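Local coordinates for periplasmic protein (Legionella pneumophila subsp. pneumophila, PDB 4FGQ), which is a calcium-dependent periplasmic protease, probably a cysteine proteinase of the bacterial transglutaminase-like family, at residues D70-P75 / G183-L188; V102-L107 / N160-W165; E131-I136 / K146-P151. All blocks are in the same frame, centred on the assembly; numbering follows the deposited sequence.

Contact 1 of 3, residues D70-P75 / G183-L188; sequences DYWKSP and GKWDAL
Trp72 and Lys184 meet because both send CG to the side of their own backbone N, with chi1 of -70° and -63°. The indole of Trp72 then reaches to helix 183-192, and the extended Lys184 chain runs across it at about a right angle. Lys184 CD sits over one face of the ring, in a CH-pi contact 3.7 Å from the centroid of the five-membered ring. Beyond the ring the ammonium group passes to the loop backbone, where Lys184 NZ makes a weak hydrogen bond of 3.0 Å to Asp70 O. The Asp70 carboxylate is near but forms no salt bridge, with Asp70 OD1 4.6 Å from Lys184 NZ. A water lies in the ring plane at the edge of the indole. It accepts from Trp72 NE1 at 3.2 Å and, weakly, from Lys184 NZ.

The far end of the indole is apolar in its contacts. Trp72 CZ3 packs on Trp185 CB at 3.8 Å, and the two tryptophan side chains cross at about a right angle. Leu188 lies one turn on from Lys184. Its CG stands anti to the backbone N (chi1 -176°), and in one of its two modelled conformers CD1 packs against Trp72 CB and Lys73 O. Ile91 of helix 86-100 touches both Trp72 and Leu188.

Lys73 leaves its backbone away from the helix, and its NZ forms salt bridges with Asp81 and Glu60. The arrangement joins the C-terminal helix to the loop that precedes helix 75-81. Ser74 is the N-cap of helix 75-81. That loop carries Tyr71, which binds calcium in this protein, although no ion is bound to this chain, and Trp72 lies beside another residue of the calcium site, Glu87.

Contact 2 of 3, residues V102-L107 / N160-W165; sequences VPSDQL and NAEGLW
Asn160 and Ser104 have the most surface buried here, followed by Glu162, and the central feature is an Asx motif headed by Asn160. The motif links strands 153-159 and 164-166 of the antiparallel sheet. It faces the short 3-10 turn 104-106 that leads from helix 86-100 into strand 107-114.

The side-chain amide of Asn160 works in both directions. Its ND2 donates to Leu107 O at 3.0 Å, with an N-H...O angle of 158°. The acceptor lies close to the amide plane, and the donor comes nearly in line with the Leu107 carbonyl. Ser104 O is also near this nitrogen. A water bound to Asp105 O accepts a further, weak bond from ND2. Asn160 OD1 turns back to its own segment and takes two backbone N-H groups. These bonds fix the rotation of the amide and leave ND2 directed at the 3-10 turn. With chi1 at 54°, CG lies between the backbone N and the carbonyl carbon, and the amide sits between the two segments.

Ser104 and Glu162 meet beside the amide. In the conformer described, one of two modelled, Ser104 OG donates to Glu162 OE2 at 2.8 Å and meets the syn lone pair of that oxygen. The Glu162 chain is bent at chi2 (82°), which curls the carboxylate back to the serine. Ser104 OG is also bonded to Tyr94 OH of helix 86-100. Tyr94 OH in turn bonds Ala161 N, so the helix is tied to both sides of the contact.

The two bonds of the Asx motif differ in direction: Gly163 N meets Asn160 OD1 almost head-on at 2.9 Å, whereas Glu162 N, at 3.0 Å, approaches from above the carbonyl plane.

Contact 3 of 3, residues E131-I136 / K146-P151; sequences ESEPLI and KASARP
Glu133 reaches from its loop to the start of the 3-10 turn 147-149, and this is the tight part of the contact. The extended Glu133 chain, with CG anti to the backbone N (chi1 -179°), carries the carboxylate to the turn. Ser148 N donates to Glu133 OE2 at 2.7 Å and meets it nearly along the C-O axis. Ser148 OG is modelled only 2.4 Å from Glu133 OE2, a distance too short to be taken at face value, and this second bond is doubtful. Lys146 crosses Glu133 at about a right angle, and its CB comes within 3.4 Å of Glu133 OE2. Its ammonium group is farther off, and Lys146 NZ stays 4.7 Å from Glu133 OE2.

The backbones join as an antiparallel pair at the edge of the six-stranded sheet. Leu135 and Lys146 form a non-hydrogen-bonded pair, and Leu135 CD2 rests on Lys146 CG at 3.5 Å. Next to them, Ala147 N donates to Pro134 O at 2.9 Å, nearly in line with the carbonyl. Ala147 CB touches the Pro134 ring at CD.

The other end is looser. Ile136 CG2 is 4.1 Å from Arg150 NH1, and the two side chains cross obliquely. The guanidinium is held chiefly by outside partners, in salt bridges to Asp152 and Asp138. A water joins the segments here: it donates to Ile136 O and, lying at the guanidinium edge, accepts from Arg150 NH1 at 3.0 Å.

Overall arrangement
The three contacts are nested along the chain: contact 3 lies inside the loop closed by contact 2, and contact 2 inside the loop closed by contact 1. Contacts 1 and 2 touch directly, with a probable hydrogen bond of 3.1 Å from Trp185 NE1 to Asn160 O, and their centres are 16 Å apart. Contacts 2 and 3 both reach the six-stranded sheet; their nearest atoms are about 7 Å apart. Contacts 1 and 3 lie on opposite sides of the chain's centre, 26 Å between centres. Contact 1 adjoins the calcium site, which holds no ion in this model, whereas contacts 2 and 3 lie away from it.

Contact 1 of 3, residues D70-P75 / G183-L188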
ATOM      1  N   ASP A  70      -3.514  13.853  -7.222  1.00 28.26           N
ATOM      2  CA  ASP A  70      -2.575  14.533  -6.330  1.00 28.39           C
ATOM      3  C   ASP A  70      -2.763  14.158  -4.859  1.00 27.88           C
ATOM      4  O   ASP A  70      -1.805  14.149  -4.091  1.00 30.22           O
ATOM      5  CB  ASP A  70      -2.667  16.048  -6.474  1.00 32.96           C
ATOM      6  CG  ASP A  70      -2.011  16.552  -7.737  1.00 38.26           C
ATOM      7  OD1 ASP A  70      -1.413  15.751  -8.487  1.00 37.72           O
ATOM      8  OD2 ASP A  70      -2.080  17.766  -7.967  1.00 38.63           O
ATOM      9  N   TYR A  71      -3.998  13.857  -4.469  1.00 25.69           N
ATOM     10  CA  TYR A  71      -4.307  13.560  -3.070  1.00 22.47           C
ATOM     11  C   TYR A  71      -3.969  12.116  -2.716  1.00 25.10           C
ATOM     12  O   TYR A  71      -4.356  11.189  -3.436  1.00 23.54           O
ATOM     13  CB  TYR A  71      -5.792  13.818  -2.810  1.00 22.04           C
ATOM     14  CG  TYR A  71      -6.214  13.677  -1.363  1.00 23.73           C
ATOM     15  CD1 TYR A  71      -6.850  12.529  -0.910  1.00 23.31           C
ATOM     16  CD2 TYR A  71      -5.997  14.707  -0.459  1.00 29.99           C
ATOM     17  CE1 TYR A  71      -7.245  12.407   0.411  1.00 24.30           C
ATOM     18  CE2 TYR A  71      -6.391  14.593   0.861  1.00 29.87           C
ATOM     19  CZ  TYR A  71      -7.012  13.442   1.288  1.00 28.25           C
ATOM     20  OH  TYR A  71      -7.402  13.333   2.602  1.00 28.08           O
ATOM     21  N   TRP A  72      -3.252  11.924  -1.608  1.00 19.93           N
ATOM     22  CA  TRP A  72      -2.922  10.581  -1.124  1.00 19.73           C
ATOM     23  C   TRP A  72      -3.912  10.161  -0.045  1.00 18.97           C
ATOM     24  O   TRP A  72      -4.067  10.862   0.958  1.00 21.41           O
ATOM     25  CB  TRP A  72      -1.512  10.537  -0.525  1.00 23.69           C
ATOM     26  CG  TRP A  72      -0.394  10.672  -1.518  1.00 27.68           C
ATOM     27  CD1 TRP A  72      -0.477  11.135  -2.802  1.00 28.39           C
ATOM     28  CD2 TRP A  72       0.984  10.333  -1.302  1.00 24.24           C
ATOM     29  NE1 TRP A  72       0.769  11.109  -3.395  1.00 28.60           N
ATOM     30  CE2 TRP A  72       1.679  10.613  -2.496  1.00 26.61           C
ATOM     31  CE3 TRP A  72       1.696   9.823  -0.211  1.00 21.66           C
ATOM     32  CZ2 TRP A  72       3.057  10.406  -2.625  1.00 23.07           C
ATOM     33  CZ3 TRP A  72       3.060   9.612  -0.346  1.00 25.73           C
ATOM     34  CH2 TRP A  72       3.723   9.904  -1.541  1.00 26.39           C
ATOM     35  N   LYS A  73      -4.570   9.018  -0.235  1.00 16.58           N
ATOM     36  CA  LYS A  73      -5.583   8.548   0.711  1.00 17.00           C
ATOM     37  C   LYS A  73      -4.998   7.730   1.852  1.00 15.16           C
ATOM     38  O   LYS A  73      -4.168   6.850   1.628  1.00 17.57           O
ATOM     39  CB  LYS A  73      -6.608   7.659  -0.004  1.00 16.77           C
ATOM     40  CG  LYS A  73      -7.363   8.328  -1.137  1.00 15.32           C
ATOM     41  CD  LYS A  73      -8.478   7.391  -1.640  1.00 17.04           C
ATOM     42  CE  LYS A  73      -9.095   7.893  -2.931  1.00 18.80           C
ATOM     43  NZ  LYS A  73     -10.307   7.098  -3.306  1.00 17.42           N
ATOM     44  N   SER A  74      -5.452   8.006   3.074  1.00 17.20           N
ATOM     45  CA  SER A  74      -5.168   7.112   4.202  1.00 15.75           C
ATOM     46  C   SER A  74      -5.908   5.813   3.981  1.00 18.46           C
ATOM     47  O   SER A  74      -6.862   5.784   3.206  1.00 18.45           O
ATOM     48  CB  SER A  74      -5.634   7.747   5.517  1.00 18.80           C
ATOM     49  OG  SER A  74      -7.041   7.785   5.597  1.00 23.21           O
ATOM     50  N   PRO A  75      -5.477   4.735   4.659  1.00 17.18           N
ATOM     51  CA  PRO A  75      -6.174   3.445   4.578  1.00 18.22           C
ATOM     52  C   PRO A  75      -7.678   3.562   4.840  1.00 16.70           C
ATOM     53  O   PRO A  75      -8.469   2.977   4.105  1.00 15.43           O
ATOM     54  CB  PRO A  75      -5.501   2.628   5.683  1.00 17.12           C
ATOM     55  CG  PRO A  75      -4.078   3.154   5.684  1.00 16.82           C
ATOM     56  CD  PRO A  75      -4.201   4.624   5.394  1.00 14.90           C
ATOM     57  N   GLY A 183       5.610  15.900   1.874  1.00 37.83           N
ATOM     58  CA  GLY A 183       4.506  16.620   2.495  1.00 39.00           C
ATOM     59  C   GLY A 183       3.183  15.883   2.617  1.00 34.84           C
ATOM     60  O   GLY A 183       2.552  15.918   3.678  1.00 38.11           O
ATOM     61  N   LYS A 184       2.758  15.224   1.542  1.00 31.96           N
ATOM     62  CA  LYS A 184       1.475  14.524   1.532  1.00 31.12           C
ATOM     63  C   LYS A 184       1.497  13.332   2.458  1.00 29.42           C
ATOM     64  O   LYS A 184       0.470  12.949   3.008  1.00 28.46           O
ATOM     65  CB  LYS A 184       1.148  14.012   0.134  1.00 33.69           C
ATOM     66  CG  LYS A 184       0.982  15.079  -0.909  1.00 41.07           C
ATOM     67  CD  LYS A 184       1.169  14.456  -2.273  1.00 40.44           C
ATOM     68  CE  LYS A 184       0.868  15.456  -3.342  1.00 40.65           C
ATOM     69  NZ  LYS A 184       1.005  14.872  -4.705  1.00 38.79           N
ATOM     70  N   TRP A 185       2.674  12.733   2.586  1.00 28.32           N
ATOM     71  CA  TRP A 185       2.869  11.545   3.402  1.00 25.04           C
ATOM     72  C   TRP A 185       2.844  11.949   4.868  1.00 25.59           C
ATOM     73  O   TRP A 185       2.207  11.296   5.689  1.00 28.84           O
ATOM     74  CB  TRP A 185       4.203  10.891   3.030  1.00 23.65           C
ATOM     75  CG  TRP A 185       4.562   9.635   3.781  1.00 23.49           C
ATOM     76  CD1 TRP A 185       5.687   9.424   4.515  1.00 26.61           C
ATOM     77  CD2 TRP A 185       3.809   8.410   3.841  1.00 21.71           C
ATOM     78  NE1 TRP A 185       5.685   8.151   5.039  1.00 25.03           N
ATOM     79  CE2 TRP A 185       4.541   7.509   4.644  1.00 24.59           C
ATOM     80  CE3 TRP A 185       2.587   7.997   3.305  1.00 25.00           C
ATOM     81  CZ2 TRP A 185       4.094   6.214   4.916  1.00 24.35           C
ATOM     82  CZ3 TRP A 185       2.141   6.713   3.578  1.00 20.79           C
ATOM     83  CH2 TRP A 185       2.893   5.836   4.376  1.00 20.93           C
ATOM     84  N   ASP A 186       3.546  13.031   5.187  1.00 27.48           N
ATOM     85  CA  ASP A 186       3.515  13.591   6.533  1.00 29.97           C
ATOM     86  C   ASP A 186       2.075  13.902   6.941  1.00 32.91           C
ATOM     87  O   ASP A 186       1.618  13.494   8.009  1.00 36.17           O
ATOM     88  CB  ASP A 186       4.365  14.860   6.586  1.00 38.84           C
ATOM     89  CG  ASP A 186       4.454  15.450   7.979  1.00 53.29           C
ATOM     90  OD1 ASP A 186       4.830  14.720   8.922  1.00 56.00           O
ATOM     91  OD2 ASP A 186       4.144  16.652   8.127  1.00 61.57           O
ATOM     92  N   ALA A 187       1.363  14.616   6.074  1.00 35.45           N
ATOM     93  CA  ALA A 187      -0.035  14.961   6.315  1.00 36.26           C
ATOM     94  C   ALA A 187      -0.922  13.721   6.397  1.00 33.24           C
ATOM     95  O   ALA A 187      -1.873  13.676   7.181  1.00 29.99           O
ATOM     96  CB  ALA A 187      -0.539  15.901   5.229  1.00 34.49           C
ATOM     97  N   LEU A 188      -0.615  12.723   5.575  1.00 26.70           N
ATOM     98  CA  LEU A 188      -1.389  11.486   5.578  0.90 24.81           C
ATOM     99  C   LEU A 188      -1.275  10.793   6.933  1.00 26.96           C
ATOM    100  O   LEU A 188      -2.289  10.380   7.505  1.00 24.73           O
ATOM    101  CB  LEU A 188      -0.955  10.538   4.442  0.90 21.66           C
ATOM    102  CG  LEU A 188      -1.717   9.221   4.215  0.90 20.58           C
ATOM    103  CD1 LEU A 188      -1.532   8.746   2.786  0.90 19.71           C
ATOM    104  CD2 LEU A 188      -1.261   8.121   5.149  0.90 21.12           C
TER
HETATM  105  O   HOH W   1      -0.071  12.043  -6.308  1.00 29.40           O

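Contact 2 of 3, residues V102-L107 / N160-W165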
ATOM      1  N   VAL A 102       4.575  -8.052   9.304  1.00 14.49           N
ATOM      2  CA  VAL A 102       5.760  -7.869   8.472  1.00 12.69           C
ATOM      3  C   VAL A 102       6.502  -6.631   8.981  1.00 13.97           C
ATOM      4  O   VAL A 102       5.897  -5.560   9.097  1.00 16.91           O
ATOM      5  CB  VAL A 102       5.387  -7.680   6.991  1.00 13.63           C
ATOM      6  CG1 VAL A 102       6.639  -7.461   6.157  1.00 18.57           C
ATOM      7  CG2 VAL A 102       4.605  -8.889   6.488  1.00 12.17           C
ATOM      8  N   PRO A 103       7.805  -6.761   9.304  1.00 14.47           N
ATOM      9  CA  PRO A 103       8.556  -5.605   9.820  1.00 14.61           C
ATOM     10  C   PRO A 103       8.537  -4.445   8.824  1.00 19.29           C
ATOM     11  O   PRO A 103       8.750  -4.664   7.629  1.00 16.23           O
ATOM     12  CB  PRO A 103       9.972  -6.158   9.977  1.00 17.71           C
ATOM     13  CG  PRO A 103       9.755  -7.631  10.233  1.00 18.29           C
ATOM     14  CD  PRO A 103       8.626  -7.984   9.293  1.00 16.02           C
ATOM     15  N   SER A 104       8.271  -3.229   9.296  1.00 17.17           N
ATOM     16  CA  SER A 104       8.164  -2.080   8.389  0.58 18.23           C
ATOM     17  C   SER A 104       9.452  -1.833   7.620  1.00 14.85           C
ATOM     18  O   SER A 104       9.418  -1.336   6.493  1.00 18.61           O
ATOM     19  CB  SER A 104       7.736  -0.805   9.130  0.58 19.77           C
ATOM     20  OG  SER A 104       7.856   0.342   8.292  0.58 20.07           O
ATOM     21  N   ASP A 105      10.596  -2.186   8.202  1.00 16.38           N
ATOM     22  CA  ASP A 105      11.843  -1.930   7.476  1.00 18.83           C
ATOM     23  C   ASP A 105      12.017  -2.794   6.221  1.00 17.51           C
ATOM     24  O   ASP A 105      12.843  -2.484   5.362  1.00 17.46           O
ATOM     25  CB  ASP A 105      13.099  -1.940   8.377  1.00 26.49           C
ATOM     26  CG  ASP A 105      13.341  -3.274   9.061  1.00 33.71           C
ATOM     27  OD1 ASP A 105      14.350  -3.374   9.790  1.00 38.90           O
ATOM     28  OD2 ASP A 105      12.541  -4.218   8.892  1.00 32.97           O
ATOM     29  N   GLN A 106      11.215  -3.846   6.085  1.00 13.31           N
ATOM     30  CA  GLN A 106      11.263  -4.656   4.865  1.00 12.83           C
ATOM     31  C   GLN A 106      10.315  -4.166   3.787  1.00 14.73           C
ATOM     32  O   GLN A 106      10.218  -4.777   2.725  1.00 13.82           O
ATOM     33  CB  GLN A 106      10.916  -6.112   5.176  1.00 12.16           C
ATOM     34  CG  GLN A 106      11.918  -6.761   6.093  1.00 12.49           C
ATOM     35  CD  GLN A 106      11.643  -8.239   6.294  1.00 17.76           C
ATOM     36  OE1 GLN A 106      11.353  -8.685   7.410  1.00 21.65           O
ATOM     37  NE2 GLN A 106      11.732  -9.010   5.210  1.00 14.87           N
ATOM     38  N   LEU A 107       9.590  -3.095   4.072  1.00 11.99           N
ATOM     39  CA  LEU A 107       8.574  -2.615   3.146  1.00 11.12           C
ATOM     40  C   LEU A 107       8.848  -1.184   2.743  1.00 15.46           C
ATOM     41  O   LEU A 107       9.028  -0.314   3.594  1.00 17.28           O
ATOM     42  CB  LEU A 107       7.190  -2.696   3.793  1.00 12.76           C
ATOM     43  CG  LEU A 107       6.701  -4.107   4.132  1.00 14.63           C
ATOM     44  CD1 LEU A 107       5.513  -4.032   5.066  1.00 15.85           C
ATOM     45  CD2 LEU A 107       6.314  -4.835   2.852  1.00 15.35           C
ATOM     46  N   ASN A 160       8.805   4.777   3.630  1.00 15.30           N
ATOM     47  CA  ASN A 160       7.855   4.157   4.548  1.00 15.92           C
ATOM     48  C   ASN A 160       7.628   5.093   5.734  1.00 17.70           C
ATOM     49  O   ASN A 160       7.999   6.263   5.671  1.00 19.51           O
ATOM     50  CB  ASN A 160       8.308   2.751   4.984  1.00 17.93           C
ATOM     51  CG  ASN A 160       9.710   2.735   5.561  1.00 18.26           C
ATOM     52  OD1 ASN A 160      10.190   3.739   6.085  1.00 17.00           O
ATOM     53  ND2 ASN A 160      10.380   1.581   5.468  1.00 18.38           N
ATOM     54  N   ALA A 161       7.039   4.596   6.814  1.00 21.61           N
ATOM     55  CA  ALA A 161       6.751   5.474   7.948  1.00 22.75           C
ATOM     56  C   ALA A 161       8.016   6.077   8.546  1.00 24.03           C
ATOM     57  O   ALA A 161       7.968   7.129   9.186  1.00 27.59           O
ATOM     58  CB  ALA A 161       5.939   4.747   9.013  1.00 19.33           C
ATOM     59  N   GLU A 162       9.155   5.421   8.329  1.00 18.51           N
ATOM     60  CA  GLU A 162      10.393   5.844   8.969  1.00 23.93           C
ATOM     61  C   GLU A 162      11.304   6.676   8.076  1.00 28.97           C
ATOM     62  O   GLU A 162      11.866   7.677   8.523  1.00 29.28           O
ATOM     63  CB  GLU A 162      11.175   4.633   9.498  1.00 31.37           C
ATOM     64  CG  GLU A 162      10.519   3.917  10.666  1.00 35.99           C
ATOM     65  CD  GLU A 162       9.441   2.943  10.234  1.00 36.11           C
ATOM     66  OE1 GLU A 162       8.429   2.823  10.959  1.00 38.41           O
ATOM     67  OE2 GLU A 162       9.608   2.290   9.177  1.00 31.68           O
ATOM     68  N   GLY A 163      11.459   6.264   6.820  1.00 24.09           N
ATOM     69  CA  GLY A 163      12.460   6.875   5.969  1.00 24.95           C
ATOM     70  C   GLY A 163      12.018   7.186   4.554  1.00 22.16           C
ATOM     71  O   GLY A 163      10.907   6.855   4.140  1.00 18.09           O
ATOM     72  N   LEU A 164      12.917   7.833   3.822  1.00 22.86           N
ATOM     73  CA  LEU A 164      12.724   8.200   2.427  1.00 20.13           C
ATOM     74  C   LEU A 164      14.058   7.970   1.731  1.00 21.21           C
ATOM     75  O   LEU A 164      15.096   8.437   2.205  1.00 24.19           O
ATOM     76  CB  LEU A 164      12.348   9.679   2.327  1.00 24.10           C
ATOM     77  CG  LEU A 164      12.462  10.321   0.946  1.00 28.16           C
ATOM     78  CD1 LEU A 164      11.365   9.782   0.051  1.00 23.77           C
ATOM     79  CD2 LEU A 164      12.385  11.838   1.055  1.00 31.71           C
ATOM     80  N   TRP A 165      14.040   7.236   0.623  1.00 17.10           N
ATOM     81  CA  TRP A 165      15.271   6.889  -0.085  1.00 17.83           C
ATOM     82  C   TRP A 165      15.181   7.240  -1.569  1.00 18.38           C
ATOM     83  O   TRP A 165      14.195   6.917  -2.216  1.00 19.46           O
ATOM     84  CB  TRP A 165      15.522   5.380   0.038  1.00 19.52           C
ATOM     85  CG  TRP A 165      15.752   4.894   1.441  1.00 22.65           C
ATOM     86  CD1 TRP A 165      16.956   4.730   2.064  1.00 32.26           C
ATOM     87  CD2 TRP A 165      14.752   4.493   2.391  1.00 24.77           C
ATOM     88  NE1 TRP A 165      16.766   4.257   3.343  1.00 29.87           N
ATOM     89  CE2 TRP A 165      15.423   4.108   3.569  1.00 28.78           C
ATOM     90  CE3 TRP A 165      13.358   4.429   2.359  1.00 17.22           C
ATOM     91  CZ2 TRP A 165      14.741   3.665   4.705  1.00 29.74           C
ATOM     92  CZ3 TRP A 165      12.685   3.990   3.484  1.00 22.47           C
ATOM     93  CH2 TRP A 165      13.377   3.608   4.641  1.00 27.96           C
TER
HETATM   94  O   HOH W   2      13.484   0.257   5.083  1.00 22.45           O

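Contact 3 of 3, residues E131-I136 / K146-P151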
ATOM      1  N   GLU A 131      19.689  -5.787   1.058  1.00 19.09           N
ATOM      2  CA  GLU A 131      20.596  -5.962  -0.070  1.00 23.90           C
ATOM      3  C   GLU A 131      19.979  -6.887  -1.121  1.00 24.68           C
ATOM      4  O   GLU A 131      20.554  -7.103  -2.188  1.00 27.02           O
ATOM      5  CB  GLU A 131      21.942  -6.521   0.414  1.00 29.15           C
ATOM      6  CG  GLU A 131      22.703  -5.617   1.388  1.00 30.86           C
ATOM      7  CD  GLU A 131      22.106  -5.583   2.794  1.00 38.14           C
ATOM      8  OE1 GLU A 131      22.195  -4.519   3.446  1.00 42.04           O
ATOM      9  OE2 GLU A 131      21.557  -6.613   3.249  1.00 29.27           O
ATOM     10  N   SER A 132      18.798  -7.419  -0.819  1.00 19.20           N
ATOM     11  CA  SER A 132      18.156  -8.397  -1.680  1.00 20.50           C
ATOM     12  C   SER A 132      17.322  -7.700  -2.739  1.00 20.82           C
ATOM     13  O   SER A 132      16.893  -6.558  -2.569  1.00 21.65           O
ATOM     14  CB  SER A 132      17.278  -9.373  -0.860  1.00 17.06           C
ATOM     15  OG  SER A 132      18.078 -10.202  -0.045  1.00 34.14           O
ATOM     16  N   GLU A 133      17.114  -8.395  -3.847  1.00 20.45           N
ATOM     17  CA  GLU A 133      16.218  -7.930  -4.882  1.00 19.23           C
ATOM     18  C   GLU A 133      14.789  -7.903  -4.330  1.00 18.24           C
ATOM     19  O   GLU A 133      14.326  -8.902  -3.780  1.00 20.81           O
ATOM     20  CB  GLU A 133      16.300  -8.912  -6.038  1.00 29.99           C
ATOM     21  CG  GLU A 133      15.445  -8.568  -7.210  1.00 25.67           C
ATOM     22  CD  GLU A 133      15.698  -9.494  -8.374  1.00 30.51           C
ATOM     23  OE1 GLU A 133      16.400 -10.518  -8.214  1.00 36.01           O
ATOM     24  OE2 GLU A 133      15.187  -9.193  -9.457  1.00 28.39           O
ATOM     25  N   PRO A 134      14.086  -6.766  -4.467  1.00 15.77           N
ATOM     26  CA  PRO A 134      12.755  -6.684  -3.858  1.00 13.24           C
ATOM     27  C   PRO A 134      11.673  -7.363  -4.687  1.00 13.40           C
ATOM     28  O   PRO A 134      11.852  -7.554  -5.894  1.00 16.32           O
ATOM     29  CB  PRO A 134      12.491  -5.176  -3.779  1.00 16.90           C
ATOM     30  CG  PRO A 134      13.300  -4.602  -4.907  1.00 21.30           C
ATOM     31  CD  PRO A 134      14.528  -5.471  -5.016  1.00 19.70           C
ATOM     32  N   LEU A 135      10.593  -7.754  -4.018  1.00 10.36           N
ATOM     33  CA  LEU A 135       9.418  -8.332  -4.661  1.00 10.62           C
ATOM     34  C   LEU A 135       8.395  -7.216  -4.810  1.00 14.70           C
ATOM     35  O   LEU A 135       8.211  -6.413  -3.889  1.00 15.34           O
ATOM     36  CB  LEU A 135       8.863  -9.449  -3.790  1.00 11.11           C
ATOM     37  CG  LEU A 135       9.840 -10.575  -3.470  1.00 21.34           C
ATOM     38  CD1 LEU A 135       9.101 -11.716  -2.758  1.00 17.97           C
ATOM     39  CD2 LEU A 135      10.508 -11.069  -4.730  1.00 25.10           C
ATOM     40  N   ILE A 136       7.737  -7.156  -5.968  1.00 11.40           N
ATOM     41  CA  ILE A 136       6.865  -6.038  -6.290  1.00  9.98           C
ATOM     42  C   ILE A 136       5.385  -6.390  -6.135  1.00  8.08           C
ATOM     43  O   ILE A 136       4.862  -7.276  -6.826  1.00 12.14           O
ATOM     44  CB  ILE A 136       7.117  -5.540  -7.736  1.00  9.42           C
ATOM     45  CG1 ILE A 136       8.596  -5.185  -7.953  1.00 14.25           C
ATOM     46  CG2 ILE A 136       6.223  -4.358  -8.035  1.00 11.55           C
ATOM     47  CD1 ILE A 136       9.096  -4.058  -7.073  1.00 18.56           C
ATOM     48  N   LYS A 146       9.795 -10.474  -8.807  1.00 12.68           N
ATOM     49  CA  LYS A 146      11.059  -9.831  -8.472  1.00 11.40           C
ATOM     50  C   LYS A 146      11.271  -8.587  -9.318  1.00 11.97           C
ATOM     51  O   LYS A 146      10.765  -8.495 -10.438  1.00 15.49           O
ATOM     52  CB  LYS A 146      12.225 -10.794  -8.719  1.00 15.49           C
ATOM     53  CG  LYS A 146      12.497 -11.765  -7.584  1.00 23.38           C
ATOM     54  CD  LYS A 146      13.597 -12.767  -7.946  1.00 31.60           C
ATOM     55  CE  LYS A 146      13.110 -13.819  -8.944  1.00 40.32           C
ATOM     56  NZ  LYS A 146      13.240 -13.385 -10.362  1.00 44.81           N
ATOM     57  N   ALA A 147      12.045  -7.638  -8.800  1.00 12.64           N
ATOM     58  CA  ALA A 147      12.331  -6.419  -9.553  1.00 16.78           C
ATOM     59  C   ALA A 147      12.889  -6.681 -10.958  1.00 16.79           C
ATOM     60  O   ALA A 147      12.498  -6.003 -11.907  1.00 15.75           O
ATOM     61  CB  ALA A 147      13.273  -5.506  -8.769  1.00 21.93           C
ATOM     62  N   SER A 148      13.786  -7.655 -11.103  1.00 16.35           N
ATOM     63  CA  SER A 148      14.370  -7.932 -12.422  1.00 18.21           C
ATOM     64  C   SER A 148      13.348  -8.517 -13.391  1.00 19.54           C
ATOM     65  O   SER A 148      13.566  -8.510 -14.604  1.00 22.60           O
ATOM     66  CB  SER A 148      15.569  -8.871 -12.321  1.00 21.19           C
ATOM     67  OG  SER A 148      15.173 -10.097 -11.728  1.00 21.45           O
ATOM     68  N   ALA A 149      12.244  -9.027 -12.855  1.00 14.31           N
ATOM     69  CA  ALA A 149      11.150  -9.532 -13.687  1.00 18.90           C
ATOM     70  C   ALA A 149      10.129  -8.429 -13.963  1.00 16.76           C
ATOM     71  O   ALA A 149       9.070  -8.677 -14.553  1.00 17.67           O
ATOM     72  CB  ALA A 149      10.487 -10.732 -13.036  1.00 20.69           C
ATOM     73  N   ARG A 150      10.441  -7.214 -13.519  1.00 15.19           N
ATOM     74  CA  ARG A 150       9.623  -6.037 -13.835  1.00 13.60           C
ATOM     75  C   ARG A 150      10.469  -4.943 -14.490  1.00 16.26           C
ATOM     76  O   ARG A 150      10.609  -3.845 -13.947  1.00 16.02           O
ATOM     77  CB  ARG A 150       8.954  -5.487 -12.565  1.00 11.30           C
ATOM     78  CG  ARG A 150       7.990  -6.442 -11.867  1.00 12.97           C
ATOM     79  CD  ARG A 150       6.829  -6.830 -12.770  1.00 14.03           C
ATOM     80  NE  ARG A 150       6.198  -5.635 -13.334  1.00 13.44           N
ATOM     81  CZ  ARG A 150       5.155  -5.001 -12.801  1.00 14.94           C
ATOM     82  NH1 ARG A 150       4.599  -5.439 -11.674  1.00 15.70           N
ATOM     83  NH2 ARG A 150       4.669  -3.916 -13.405  1.00 12.28           N
ATOM     84  N   PRO A 151      11.040  -5.228 -15.672  1.00 17.50           N
ATOM     85  CA  PRO A 151      11.886  -4.215 -16.307  1.00 16.05           C
ATOM     86  C   PRO A 151      11.059  -3.016 -16.777  1.00 14.77           C
ATOM     87  O   PRO A 151      11.638  -2.011 -17.187  1.00 20.86           O
ATOM     88  CB  PRO A 151      12.473  -4.961 -17.511  1.00 21.08           C
ATOM     89  CG  PRO A 151      11.433  -5.980 -17.847  1.00 20.54           C
ATOM     90  CD  PRO A 151      10.889  -6.429 -16.516  1.00 19.82           C
TER
HETATM   91  O   HOH W   3       4.670  -7.611  -9.663  1.00 14.03           O